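Local coordinates for amorpha-4,11-diene synthase (Artemisia annua, PDB 4GAX), which probably cyclises farnesyl diphosphate to a sesquiterpene in a metal-dependent reaction, this form being an engineered alpha-bisabolol synthase, at residues 136-150 against 173-185. Numbering follows the deposited sequence.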
loop_
_atom_site.group_PDB
_atom_site.type_symbol
_atom_site.label_atom_id
_atom_site.label_comp_id
_atom_site.label_asym_id
_atom_site.label_seq_id
_atom_site.Cartn_x
_atom_site.Cartn_y
_atom_site.Cartn_z
ATOM N N CYS A 136 -22.020 -0.986 12.266
ATOM C CA CYS A 136 -21.796 0.092 13.230
ATOM C C CYS A 136 -22.642 0.040 14.496
ATOM O O CYS A 136 -22.481 0.902 15.365
ATOM C CB CYS A 136 -22.039 1.438 12.556
ATOM S SG CYS A 136 -20.687 1.903 11.525
ATOM N N ASP A 137 -23.547 -0.935 14.598
ATOM C CA ASP A 137 -24.449 -1.030 15.758
ATOM C C ASP A 137 -23.700 -1.008 17.081
ATOM O O ASP A 137 -24.206 -0.501 18.072
ATOM C CB ASP A 137 -25.288 -2.308 15.708
ATOM C CG ASP A 137 -26.302 -2.302 14.573
ATOM O OD1 ASP A 137 -26.495 -1.236 13.944
ATOM O OD2 ASP A 137 -26.910 -3.369 14.319
ATOM N N VAL A 138 -22.490 -1.560 17.088
ATOM C CA VAL A 138 -21.706 -1.651 18.303
ATOM C C VAL A 138 -21.452 -0.266 18.900
ATOM O O VAL A 138 -21.225 -0.137 20.109
ATOM C CB VAL A 138 -20.368 -2.389 18.057
ATOM C CG1 VAL A 138 -19.437 -1.558 17.166
ATOM C CG2 VAL A 138 -19.686 -2.727 19.379
ATOM N N PHE A 139 -21.524 0.773 18.065
ATOM C CA PHE A 139 -21.246 2.135 18.536
ATOM C C PHE A 139 -22.425 2.863 19.162
ATOM O O PHE A 139 -22.247 3.913 19.784
ATOM C CB PHE A 139 -20.651 2.983 17.413
ATOM C CG PHE A 139 -19.310 2.495 16.955
ATOM C CD1 PHE A 139 -18.204 2.608 17.785
ATOM C CD2 PHE A 139 -19.161 1.896 15.707
ATOM C CE1 PHE A 139 -16.954 2.139 17.367
ATOM C CE2 PHE A 139 -17.923 1.428 15.289
ATOM C CZ PHE A 139 -16.822 1.555 16.117
ATOM N N ASN A 140 -23.619 2.313 19.000
ATOM C CA ASN A 140 -24.813 3.009 19.452
ATOM C C ASN A 140 -24.761 3.444 20.912
ATOM O O ASN A 140 -25.241 4.524 21.252
ATOM C CB ASN A 140 -26.070 2.197 19.134
ATOM C CG ASN A 140 -26.420 2.250 17.660
ATOM O OD1 ASN A 140 -26.145 3.245 16.988
ATOM N ND2 ASN A 140 -27.022 1.181 17.146
ATOM N N ASN A 141 -24.148 2.636 21.772
ATOM C CA ASN A 141 -24.039 3.039 23.176
ATOM C C ASN A 141 -22.791 3.855 23.525
ATOM O O ASN A 141 -22.447 4.029 24.696
ATOM C CB ASN A 141 -24.251 1.850 24.113
ATOM C CG ASN A 141 -25.658 1.285 24.005
ATOM O OD1 ASN A 141 -26.654 2.015 24.109
ATOM N ND2 ASN A 141 -25.749 -0.018 23.766
ATOM N N HIS A 142 -22.114 4.362 22.498
ATOM C CA HIS A 142 -21.123 5.423 22.711
ATOM C C HIS A 142 -21.849 6.764 22.852
ATOM O O HIS A 142 -21.264 7.760 23.280
ATOM C CB HIS A 142 -20.130 5.484 21.553
ATOM C CG HIS A 142 -19.058 4.449 21.638
ATOM N ND1 HIS A 142 -19.325 3.098 21.595
ATOM C CD2 HIS A 142 -17.717 4.565 21.794
ATOM C CE1 HIS A 142 -18.192 2.425 21.709
ATOM N NE2 HIS A 142 -17.203 3.294 21.833
ATOM N N LYS A 143 -23.140 6.775 22.514
ATOM C CA LYS A 143 -23.929 8.007 22.585
ATOM C C LYS A 143 -24.976 7.965 23.687
ATOM O O LYS A 143 -25.489 6.893 24.033
ATOM C CB LYS A 143 -24.612 8.277 21.245
ATOM C CG LYS A 143 -23.646 8.261 20.078
ATOM C CD LYS A 143 -23.662 9.568 19.311
ATOM C CE LYS A 143 -24.483 9.448 18.039
ATOM N NZ LYS A 143 -24.092 10.481 17.038
ATOM N N ASP A 144 -25.289 9.150 24.210
ATOM C CA ASP A 144 -26.386 9.372 25.147
ATOM C C ASP A 144 -27.740 8.903 24.654
ATOM O O ASP A 144 -27.896 8.521 23.497
ATOM C CB ASP A 144 -26.549 10.876 25.361
ATOM C CG ASP A 144 -25.757 11.379 26.516
ATOM O OD1 ASP A 144 -25.234 10.535 27.279
ATOM O OD2 ASP A 144 -25.669 12.614 26.673
ATOM N N GLU A 145 -28.729 8.983 25.543
ATOM C CA GLU A 145 -30.129 8.875 25.150
ATOM C C GLU A 145 -30.470 10.042 24.208
ATOM O O GLU A 145 -31.333 9.927 23.337
ATOM C CB GLU A 145 -31.018 8.922 26.396
ATOM C CG GLU A 145 -32.483 8.583 26.156
ATOM C CD GLU A 145 -33.386 9.044 27.298
ATOM O OE1 GLU A 145 -33.017 8.844 28.479
ATOM O OE2 GLU A 145 -34.464 9.614 27.015
ATOM N N SER A 146 -29.762 11.155 24.389
ATOM C CA SER A 146 -29.907 12.354 23.562
ATOM C C SER A 146 -29.229 12.218 22.202
ATOM O O SER A 146 -29.455 13.022 21.293
ATOM C CB SER A 146 -29.318 13.565 24.289
ATOM O OG SER A 146 -30.107 13.907 25.415
ATOM N N GLY A 147 -28.392 11.199 22.069
ATOM C CA GLY A 147 -27.646 10.980 20.843
ATOM C C GLY A 147 -26.361 11.783 20.791
ATOM O O GLY A 147 -25.762 11.908 19.728
ATOM N N VAL A 148 -25.932 12.340 21.921
ATOM C CA VAL A 148 -24.618 12.987 21.952
ATOM C C VAL A 148 -23.577 12.090 22.628
ATOM O O VAL A 148 -23.891 11.376 23.601
ATOM C CB VAL A 148 -24.672 14.422 22.557
ATOM C CG1 VAL A 148 -26.112 14.848 22.827
ATOM C CG2 VAL A 148 -23.805 14.546 23.795
ATOM N N PHE A 149 -22.354 12.105 22.096
ATOM C CA PHE A 149 -21.319 11.205 22.588
ATOM C C PHE A 149 -21.131 11.407 24.088
ATOM O O PHE A 149 -21.148 12.542 24.580
ATOM C CB PHE A 149 -20.002 11.391 21.830
ATOM C CG PHE A 149 -20.017 10.810 20.444
ATOM C CD1 PHE A 149 -19.825 9.448 20.244
ATOM C CD2 PHE A 149 -20.218 11.624 19.337
ATOM C CE1 PHE A 149 -19.843 8.899 18.969
ATOM C CE2 PHE A 149 -20.239 11.083 18.055
ATOM C CZ PHE A 149 -20.053 9.717 17.870
ATOM N N LYS A 150 -20.980 10.299 24.808
ATOM C CA LYS A 150 -20.905 10.327 26.264
ATOM C C LYS A 150 -19.721 11.154 26.751
ATOM O O LYS A 150 -18.644 11.136 26.141
ATOM C CB LYS A 150 -20.830 8.896 26.814
ATOM C CG LYS A 150 -22.147 8.139 26.714
ATOM C CD LYS A 150 -21.999 6.667 27.074
ATOM C CE LYS A 150 -23.373 6.032 27.269
ATOM N NZ LYS A 150 -23.335 4.539 27.239
ATOM N N GLY A 173 -22.222 6.385 4.094
ATOM C CA GLY A 173 -23.525 6.368 4.730
ATOM C C GLY A 173 -23.503 6.000 6.202
ATOM O O GLY A 173 -24.557 5.957 6.833
ATOM N N GLU A 174 -22.323 5.743 6.766
ATOM C CA GLU A 174 -22.257 5.391 8.186
ATOM C C GLU A 174 -22.130 6.637 9.059
ATOM O O GLU A 174 -21.029 7.035 9.450
ATOM C CB GLU A 174 -21.145 4.360 8.441
ATOM C CG GLU A 174 -21.484 3.031 7.749
ATOM C CD GLU A 174 -20.431 1.961 7.910
ATOM O OE1 GLU A 174 -19.220 2.290 7.953
ATOM O OE2 GLU A 174 -20.818 0.771 7.977
ATOM N N ILE A 175 -23.283 7.242 9.348
ATOM C CA ILE A 175 -23.330 8.552 9.978
ATOM C C ILE A 175 -22.735 8.533 11.375
ATOM O O ILE A 175 -22.131 9.530 11.811
ATOM C CB ILE A 175 -24.774 9.096 10.073
ATOM C CG1 ILE A 175 -25.556 8.769 8.809
ATOM C CG2 ILE A 175 -24.779 10.610 10.310
ATOM C CD1 ILE A 175 -26.883 8.080 9.072
ATOM N N ILE A 176 -22.906 7.423 12.093
ATOM C CA ILE A 176 -22.360 7.381 13.449
ATOM C C ILE A 176 -20.832 7.512 13.443
ATOM O O ILE A 176 -20.252 8.114 14.364
ATOM C CB ILE A 176 -22.834 6.177 14.291
ATOM C CG1 ILE A 176 -22.430 6.375 15.755
ATOM C CG2 ILE A 176 -22.257 4.857 13.756
ATOM C CD1 ILE A 176 -23.374 5.754 16.755
ATOM N N LEU A 177 -20.184 7.000 12.394
ATOM C CA LEU A 177 -18.724 7.159 12.271
ATOM C C LEU A 177 -18.295 8.489 11.635
ATOM O O LEU A 177 -17.208 9.008 11.937
ATOM C CB LEU A 177 -18.089 5.990 11.522
ATOM C CG LEU A 177 -18.187 4.642 12.227
ATOM C CD1 LEU A 177 -17.682 3.550 11.275
ATOM C CD2 LEU A 177 -17.399 4.626 13.512
ATOM N N GLU A 178 -19.107 9.042 10.737
ATOM C CA GLU A 178 -18.863 10.428 10.339
ATOM C C GLU A 178 -18.907 11.323 11.597
ATOM O O GLU A 178 -18.022 12.153 11.832
ATOM C CB GLU A 178 -19.921 10.897 9.328
ATOM C CG GLU A 178 -19.897 10.148 8.008
ATOM C CD GLU A 178 -18.604 10.358 7.238
ATOM O OE1 GLU A 178 -17.985 11.445 7.383
ATOM O OE2 GLU A 178 -18.218 9.438 6.475
ATOM N N ASP A 179 -19.948 11.145 12.403
ATOM C CA ASP A 179 -20.077 11.885 13.658
ATOM C C ASP A 179 -18.885 11.638 14.575
ATOM O O ASP A 179 -18.330 12.575 15.162
ATOM C CB ASP A 179 -21.368 11.485 14.379
ATOM C CG ASP A 179 -22.615 12.037 13.696
ATOM O OD1 ASP A 179 -22.464 12.868 12.769
ATOM O OD2 ASP A 179 -23.741 11.659 14.099
ATOM N N ALA A 180 -18.494 10.378 14.706
ATOM C CA ALA A 180 -17.401 10.030 15.618
ATOM C C ALA A 180 -16.084 10.636 15.158
ATOM O O ALA A 180 -15.217 10.963 15.977
ATOM C CB ALA A 180 -17.277 8.511 15.768
ATOM N N LEU A 181 -15.927 10.794 13.843
ATOM C CA LEU A 181 -14.685 11.346 13.309
ATOM C C LEU A 181 -14.570 12.818 13.698
ATOM O O LEU A 181 -13.519 13.276 14.161
ATOM C CB LEU A 181 -14.619 11.182 11.784
ATOM C CG LEU A 181 -13.379 11.820 11.126
ATOM C CD1 LEU A 181 -12.078 11.343 11.801
ATOM C CD2 LEU A 181 -13.321 11.537 9.620
ATOM N N VAL A 182 -15.663 13.557 13.543
ATOM C CA VAL A 182 -15.683 14.969 13.921
ATOM C C VAL A 182 -15.432 15.142 15.423
ATOM O O VAL A 182 -14.642 15.997 15.835
ATOM C CB VAL A 182 -17.025 15.630 13.519
ATOM C CG1 VAL A 182 -17.141 17.038 14.111
ATOM C CG2 VAL A 182 -17.148 15.674 12.003
ATOM N N PHE A 183 -16.090 14.313 16.227
ATOM C CA PHE A 183 -15.984 14.362 17.690
ATOM C C PHE A 183 -14.543 14.067 18.155
ATOM O O PHE A 183 -13.915 14.870 18.848
ATOM C CB PHE A 183 -16.994 13.362 18.287
ATOM C CG PHE A 183 -16.928 13.225 19.790
ATOM C CD1 PHE A 183 -17.546 14.157 20.615
ATOM C CD2 PHE A 183 -16.285 12.141 20.370
ATOM C CE1 PHE A 183 -17.490 14.027 21.995
ATOM C CE2 PHE A 183 -16.226 12.001 21.755
ATOM C CZ PHE A 183 -16.830 12.942 22.562
ATOM N N THR A 184 -14.003 12.931 17.739
ATOM C CA THR A 184 -12.662 12.548 18.166
ATOM C C THR A 184 -11.596 13.516 17.678
ATOM O O THR A 184 -10.687 13.869 18.435
ATOM C CB THR A 184 -12.310 11.125 17.723
ATOM O OG1 THR A 184 -12.422 11.040 16.302
ATOM C CG2 THR A 184 -13.282 10.114 18.361
ATOM N N GLN A 185 -11.708 13.953 16.424
ATOM C CA GLN A 185 -10.755 14.927 15.863
ATOM C C GLN A 185 -10.678 16.185 16.698
ATOM O O GLN A 185 -9.582 16.689 16.981
ATOM C CB GLN A 185 -11.140 15.317 14.433
ATOM C CG GLN A 185 -10.400 14.564 13.342
ATOM C CD GLN A 185 -10.822 15.014 11.953
ATOM O OE1 GLN A 185 -11.752 15.813 11.805
ATOM N NE2 GLN A 185 -10.144 14.501 10.926
HETATM O O HOH W 1 -22.912 -0.186 9.703
#
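Phe149 and Phe183 lie in an offset stack, their centroids 4.7 Å apart and their planes at 24°. The overlap is shifted so far that CB of Phe149, not its ring, sits over the middle of the Phe183 face, 3.6 Å from the centroid. With CG of Phe183 anti to its backbone N (chi1 176°), its ring reaches out to this methylene. Were Phe183 shortened to an alanine, the stack would be lost and the Phe149 ring would probably be left with a gap on that side. Beyond it, CZ of Phe149 presses against CA of Ala180 at 3.5 Å, and the aliphatic CD of Lys143 covers the ring face turned from Phe183. The bent lysine chain then brings NZ to OD2 of Asp179 in a 3.2 Å salt bridge. Toward the N-terminus of the helix, Leu177 splits its methyls: CD2 lies over a face of Phe139, while CD1 meets SG of Cys136 at 3.4 Å. Ile176 CG2 packs on Cys136 CB at 3.6 Å. A water joins Cys136 N to OE2 of Glu174, the N-cap residue, whose carboxylate also pairs with Arg128. Thus the loop between helices 120-129 and 151-154 packs along helix 175-194, within the all-helical N-terminal domain of plant terpene synthases.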